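Local coordinates for protein nicking enzyme (Staphylococcus aureus, PDB 4HTE) that nicks plasmid DNA at the origin of transfer as a conjugative relaxase, here represented by its all-helical C-terminal domain, and probably promotes spread of antibiotic resistance, at residues D110-R123 and N130-K142. Sequence-based numbering, arbitrary orientation.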
loop_
_atom_site.group_PDB
_atom_site.type_symbol
_atom_site.label_atom_id
_atom_site.label_comp_id
_atom_site.label_asym_id
_atom_site.label_seq_id
_atom_site.Cartn_x
_atom_site.Cartn_y
_atom_site.Cartn_z
ATOM N N ASP A 110 -6.890 8.432 -17.674
ATOM C CA ASP A 110 -6.689 8.612 -16.241
ATOM C C ASP A 110 -5.365 9.312 -15.968
ATOM O O ASP A 110 -5.317 10.308 -15.246
ATOM C CB ASP A 110 -6.733 7.269 -15.516
ATOM C CG ASP A 110 -8.144 6.848 -15.162
ATOM O OD1 ASP A 110 -9.001 7.739 -14.980
ATOM O OD2 ASP A 110 -8.397 5.628 -15.066
ATOM N N GLU A 111 -4.293 8.787 -16.550
ATOM C CA GLU A 111 -2.973 9.379 -16.382
ATOM C C GLU A 111 -3.001 10.854 -16.769
ATOM O O GLU A 111 -2.561 11.710 -16.004
ATOM C CB GLU A 111 -1.939 8.622 -17.215
ATOM C CG GLU A 111 -1.618 7.235 -16.679
ATOM C CD GLU A 111 -0.742 6.428 -17.617
ATOM O OE1 GLU A 111 -0.465 6.910 -18.735
ATOM O OE2 GLU A 111 -0.329 5.311 -17.236
ATOM N N LYS A 112 -3.530 11.149 -17.952
ATOM C CA LYS A 112 -3.641 12.524 -18.423
ATOM C C LYS A 112 -4.314 13.407 -17.379
ATOM O O LYS A 112 -3.763 14.426 -16.968
ATOM C CB LYS A 112 -4.433 12.580 -19.729
ATOM C CG LYS A 112 -3.665 12.106 -20.948
ATOM C CD LYS A 112 -4.569 12.051 -22.166
ATOM C CE LYS A 112 -3.800 11.681 -23.422
ATOM N NZ LYS A 112 -4.706 11.247 -24.525
ATOM N N ILE A 113 -5.510 13.009 -16.957
ATOM C CA ILE A 113 -6.265 13.761 -15.963
ATOM C C ILE A 113 -5.400 14.087 -14.753
ATOM O O ILE A 113 -5.359 15.231 -14.299
ATOM C CB ILE A 113 -7.495 12.975 -15.494
ATOM C CG1 ILE A 113 -8.523 12.884 -16.621
ATOM C CG2 ILE A 113 -8.115 13.642 -14.278
ATOM C CD1 ILE A 113 -9.529 11.776 -16.436
ATOM N N PHE A 114 -4.713 13.076 -14.231
ATOM C CA PHE A 114 -3.843 13.263 -13.076
ATOM C C PHE A 114 -2.784 14.316 -13.371
ATOM O O PHE A 114 -2.586 15.247 -12.591
ATOM C CB PHE A 114 -3.173 11.943 -12.689
ATOM C CG PHE A 114 -2.379 12.017 -11.413
ATOM C CD1 PHE A 114 -3.013 11.949 -10.182
ATOM C CD2 PHE A 114 -0.999 12.147 -11.443
ATOM C CE1 PHE A 114 -2.288 12.015 -9.006
ATOM C CE2 PHE A 114 -0.269 12.212 -10.267
ATOM C CZ PHE A 114 -0.915 12.145 -9.050
ATOM N N ILE A 115 -2.109 14.168 -14.506
ATOM C CA ILE A 115 -1.051 15.090 -14.894
ATOM C C ILE A 115 -1.605 16.492 -15.107
ATOM O O ILE A 115 -1.057 17.469 -14.601
ATOM C CB ILE A 115 -0.350 14.624 -16.182
ATOM C CG1 ILE A 115 0.276 13.244 -15.966
ATOM C CG2 ILE A 115 0.702 15.636 -16.607
ATOM C CD1 ILE A 115 1.127 12.757 -17.113
ATOM N N THR A 116 -2.695 16.578 -15.858
ATOM C CA THR A 116 -3.341 17.852 -16.139
ATOM C C THR A 116 -3.622 18.612 -14.850
ATOM O O THR A 116 -3.292 19.790 -14.728
ATOM C CB THR A 116 -4.674 17.647 -16.884
ATOM O OG1 THR A 116 -4.415 17.168 -18.209
ATOM C CG2 THR A 116 -5.458 18.954 -16.963
ATOM N N ARG A 117 -4.228 17.925 -13.890
ATOM C CA ARG A 117 -4.659 18.549 -12.647
ATOM C C ARG A 117 -3.490 18.957 -11.759
ATOM O O ARG A 117 -3.570 19.945 -11.029
ATOM C CB ARG A 117 -5.573 17.592 -11.889
ATOM C CG ARG A 117 -6.885 17.319 -12.601
ATOM C CD ARG A 117 -7.780 18.544 -12.586
ATOM N NE ARG A 117 -8.150 18.915 -11.225
ATOM C CZ ARG A 117 -8.886 19.973 -10.904
ATOM N NH1 ARG A 117 -9.341 20.791 -11.845
ATOM N NH2 ARG A 117 -9.167 20.215 -9.632
ATOM N N THR A 118 -2.406 18.194 -11.819
ATOM C CA THR A 118 -1.246 18.466 -10.984
ATOM C C THR A 118 -0.495 19.692 -11.492
ATOM O O THR A 118 -0.030 20.513 -10.703
ATOM C CB THR A 118 -0.290 17.262 -10.945
ATOM O OG1 THR A 118 -0.918 16.130 -11.557
ATOM C CG2 THR A 118 0.075 16.914 -9.508
ATOM N N ILE A 119 -0.387 19.815 -12.812
ATOM C CA ILE A 119 0.312 20.944 -13.419
ATOM C C ILE A 119 -0.365 22.269 -13.083
ATOM O O ILE A 119 0.304 23.288 -12.907
ATOM C CB ILE A 119 0.373 20.814 -14.950
ATOM C CG1 ILE A 119 1.219 19.606 -15.357
ATOM C CG2 ILE A 119 0.944 22.084 -15.562
ATOM C CD1 ILE A 119 2.706 19.885 -15.443
ATOM N N LEU A 120 -1.692 22.257 -12.999
ATOM C CA LEU A 120 -2.451 23.487 -12.808
ATOM C C LEU A 120 -2.369 24.031 -11.385
ATOM O O LEU A 120 -2.235 25.241 -11.187
ATOM C CB LEU A 120 -3.918 23.277 -13.181
ATOM C CG LEU A 120 -4.198 22.768 -14.595
ATOM C CD1 LEU A 120 -5.540 23.277 -15.084
ATOM C CD2 LEU A 120 -3.093 23.162 -15.563
ATOM N N ASN A 121 -2.459 23.147 -10.395
ATOM C CA ASN A 121 -2.514 23.578 -9.000
ATOM C C ASN A 121 -1.229 23.317 -8.219
ATOM O O ASN A 121 -1.050 23.859 -7.129
ATOM C CB ASN A 121 -3.674 22.895 -8.272
ATOM C CG ASN A 121 -4.951 22.879 -9.087
ATOM O OD1 ASN A 121 -4.924 22.693 -10.303
ATOM N ND2 ASN A 121 -6.082 23.076 -8.418
ATOM N N ASP A 122 -0.341 22.491 -8.762
ATOM C CA ASP A 122 0.830 22.055 -8.007
ATOM C C ASP A 122 2.144 22.197 -8.779
ATOM O O ASP A 122 3.137 21.563 -8.428
ATOM C CB ASP A 122 0.644 20.597 -7.569
ATOM C CG ASP A 122 1.556 20.206 -6.421
ATOM O OD1 ASP A 122 1.983 21.105 -5.663
ATOM O OD2 ASP A 122 1.838 18.997 -6.273
ATOM N N ARG A 123 2.159 23.028 -9.817
ATOM C CA ARG A 123 3.378 23.235 -10.596
ATOM C C ARG A 123 3.547 24.678 -11.062
ATOM O O ARG A 123 2.600 25.305 -11.537
ATOM C CB ARG A 123 3.391 22.314 -11.820
ATOM C CG ARG A 123 3.509 20.833 -11.498
ATOM C CD ARG A 123 4.927 20.450 -11.109
ATOM N NE ARG A 123 5.030 19.023 -10.808
ATOM C CZ ARG A 123 4.720 18.474 -9.636
ATOM N NH1 ARG A 123 4.284 19.226 -8.635
ATOM N NH2 ARG A 123 4.845 17.166 -9.462
ATOM N N ASN A 130 10.224 15.071 -20.794
ATOM C CA ASN A 130 10.935 14.188 -19.873
ATOM C C ASN A 130 10.348 14.237 -18.466
ATOM O O ASN A 130 10.138 13.202 -17.834
ATOM C CB ASN A 130 12.419 14.558 -19.825
ATOM N N GLU A 131 10.089 15.445 -17.981
ATOM C CA GLU A 131 9.546 15.632 -16.643
ATOM C C GLU A 131 8.126 15.081 -16.527
ATOM O O GLU A 131 7.671 14.746 -15.432
ATOM C CB GLU A 131 9.564 17.117 -16.269
ATOM N N LEU A 132 7.430 14.982 -17.657
ATOM C CA LEU A 132 6.050 14.504 -17.661
ATOM C C LEU A 132 5.979 13.003 -17.389
ATOM O O LEU A 132 4.927 12.479 -17.029
ATOM C CB LEU A 132 5.379 14.817 -19.000
ATOM C CG LEU A 132 3.890 15.146 -18.906
ATOM C CD1 LEU A 132 3.687 16.498 -18.234
ATOM C CD2 LEU A 132 3.243 15.126 -20.280
ATOM N N GLU A 133 7.099 12.314 -17.577
ATOM C CA GLU A 133 7.174 10.890 -17.269
ATOM C C GLU A 133 7.229 10.664 -15.761
ATOM O O GLU A 133 6.664 9.698 -15.249
ATOM C CB GLU A 133 8.403 10.267 -17.941
ATOM C CG GLU A 133 8.920 8.996 -17.276
ATOM C CD GLU A 133 7.910 7.863 -17.284
ATOM O OE1 GLU A 133 6.725 8.118 -17.588
ATOM O OE2 GLU A 133 8.304 6.715 -16.989
ATOM N N ASP A 134 7.909 11.565 -15.058
ATOM C CA ASP A 134 8.092 11.447 -13.613
ATOM C C ASP A 134 6.786 11.633 -12.845
ATOM O O ASP A 134 6.530 10.939 -11.862
ATOM C CB ASP A 134 9.122 12.473 -13.130
ATOM C CG ASP A 134 10.551 12.019 -13.356
ATOM O OD1 ASP A 134 10.842 10.825 -13.126
ATOM O OD2 ASP A 134 11.382 12.860 -13.761
ATOM N N ILE A 135 5.962 12.573 -13.293
ATOM C CA ILE A 135 4.732 12.901 -12.581
ATOM C C ILE A 135 3.796 11.693 -12.520
ATOM O O ILE A 135 3.096 11.496 -11.528
ATOM C CB ILE A 135 4.014 14.109 -13.226
ATOM C CG1 ILE A 135 3.018 14.738 -12.247
ATOM C CG2 ILE A 135 3.331 13.694 -14.508
ATOM C CD1 ILE A 135 1.632 14.123 -12.272
ATOM N N VAL A 136 3.791 10.876 -13.570
ATOM C CA VAL A 136 2.952 9.681 -13.592
ATOM C C VAL A 136 3.409 8.708 -12.508
ATOM O O VAL A 136 2.591 8.083 -11.834
ATOM C CB VAL A 136 2.977 8.981 -14.972
ATOM C CG1 VAL A 136 3.765 7.675 -14.913
ATOM C CG2 VAL A 136 1.558 8.726 -15.460
ATOM N N LYS A 137 4.723 8.593 -12.347
ATOM C CA LYS A 137 5.305 7.755 -11.308
ATOM C C LYS A 137 4.697 8.123 -9.961
ATOM O O LYS A 137 4.526 7.271 -9.092
ATOM C CB LYS A 137 6.823 7.950 -11.273
ATOM C CG LYS A 137 7.575 7.046 -10.308
ATOM C CD LYS A 137 9.025 7.496 -10.167
ATOM C CE LYS A 137 9.839 6.542 -9.317
ATOM N NZ LYS A 137 10.125 5.265 -10.031
ATOM N N GLU A 138 4.370 9.401 -9.796
ATOM C CA GLU A 138 3.793 9.889 -8.552
ATOM C C GLU A 138 2.408 9.289 -8.322
ATOM O O GLU A 138 2.108 8.818 -7.227
ATOM C CB GLU A 138 3.706 11.417 -8.566
ATOM C CG GLU A 138 3.268 12.037 -7.250
ATOM C CD GLU A 138 3.153 13.549 -7.335
ATOM O OE1 GLU A 138 4.001 14.177 -8.004
ATOM O OE2 GLU A 138 2.208 14.110 -6.738
ATOM N N LYS A 139 1.567 9.309 -9.353
ATOM C CA LYS A 139 0.218 8.759 -9.237
ATOM C C LYS A 139 0.281 7.261 -8.981
ATOM O O LYS A 139 -0.435 6.734 -8.132
ATOM C CB LYS A 139 -0.603 9.027 -10.503
ATOM C CG LYS A 139 -0.791 7.801 -11.393
ATOM C CD LYS A 139 -1.782 8.050 -12.515
ATOM C CE LYS A 139 -3.206 8.077 -11.991
ATOM N NZ LYS A 139 -4.125 7.270 -12.845
ATOM N N ARG A 140 1.139 6.578 -9.729
ATOM C CA ARG A 140 1.282 5.136 -9.598
ATOM C C ARG A 140 1.588 4.755 -8.152
ATOM O O ARG A 140 1.073 3.761 -7.640
ATOM C CB ARG A 140 2.386 4.625 -10.528
ATOM N N ILE A 141 2.422 5.557 -7.495
ATOM C CA ILE A 141 2.804 5.303 -6.109
ATOM C C ILE A 141 1.678 5.681 -5.150
ATOM O O ILE A 141 1.335 4.912 -4.252
ATOM C CB ILE A 141 4.084 6.074 -5.728
ATOM C CG1 ILE A 141 5.284 5.516 -6.495
ATOM C CG2 ILE A 141 4.344 5.973 -4.235
ATOM C CD1 ILE A 141 6.563 6.304 -6.296
ATOM N N LYS A 142 1.108 6.866 -5.339
ATOM C CA LYS A 142 0.011 7.323 -4.495
ATOM C C LYS A 142 -1.151 6.333 -4.510
ATOM O O LYS A 142 -1.642 5.930 -3.458
ATOM C CB LYS A 142 -0.490 8.698 -4.945
ATOM C CG LYS A 142 0.031 9.866 -4.118
ATOM C CD LYS A 142 -0.791 11.123 -4.379
ATOM C CE LYS A 142 -0.259 12.335 -3.627
ATOM N NZ LYS A 142 0.989 12.883 -4.227
#
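F114 and I115 meet I135 and K139 where two consecutive helices, 109-122 and 130-152, pack steeply across each other in the all-helical C-terminal domain of the relaxase. The axes of 110-122 and 130-142 approach to 9.7 Å, with 107° between their directions, so this is a helix-loop-helix whose two helices cross almost at right angles, joined by a short link without helix or strand. I135 is the hub. Its CG1 branch lies anti to the backbone N (chi1 -161°), which carries CD1 obliquely up to the F114 ring, 3.4 Å from CE2. On the other branch, I135 CG2 lies 3.4 Å from CG1 of I115. I115 CG2 also meets L132 CD1 at 3.5 Å, so I115 sits against L132 and I135, about one turn apart.

F114 stands with its ring under K139: the lysine CB sits over one face near the centre, a CH-pi contact, and the two side chains run past each other in opposite senses. Bent at chi3 and chi4, the lysine then carries its aliphatic end back along F114 CB, and its ammonium continues to a salt bridge with E143. At the neighbouring turn V136 CG2 rests against the stem of E111, 3.7 Å from CG, while the E111 carboxylate turns off to the backbone N of S108. Beyond the pair, F114 also touches I42 of helix 41-58, and I113 and T116 face helix 64-99.

Charges close the far end of the contact. D122, R123, E138 and K142 form one network, with E138 OE2 taking K142 NZ in a weak bond. R123, in the loop just past the first helix, forms a salt bridge through NH2 to E138 OE1 at 3.4 Å; the carboxylate oxygen lies at the guanidinium edge, the two planes 36° apart.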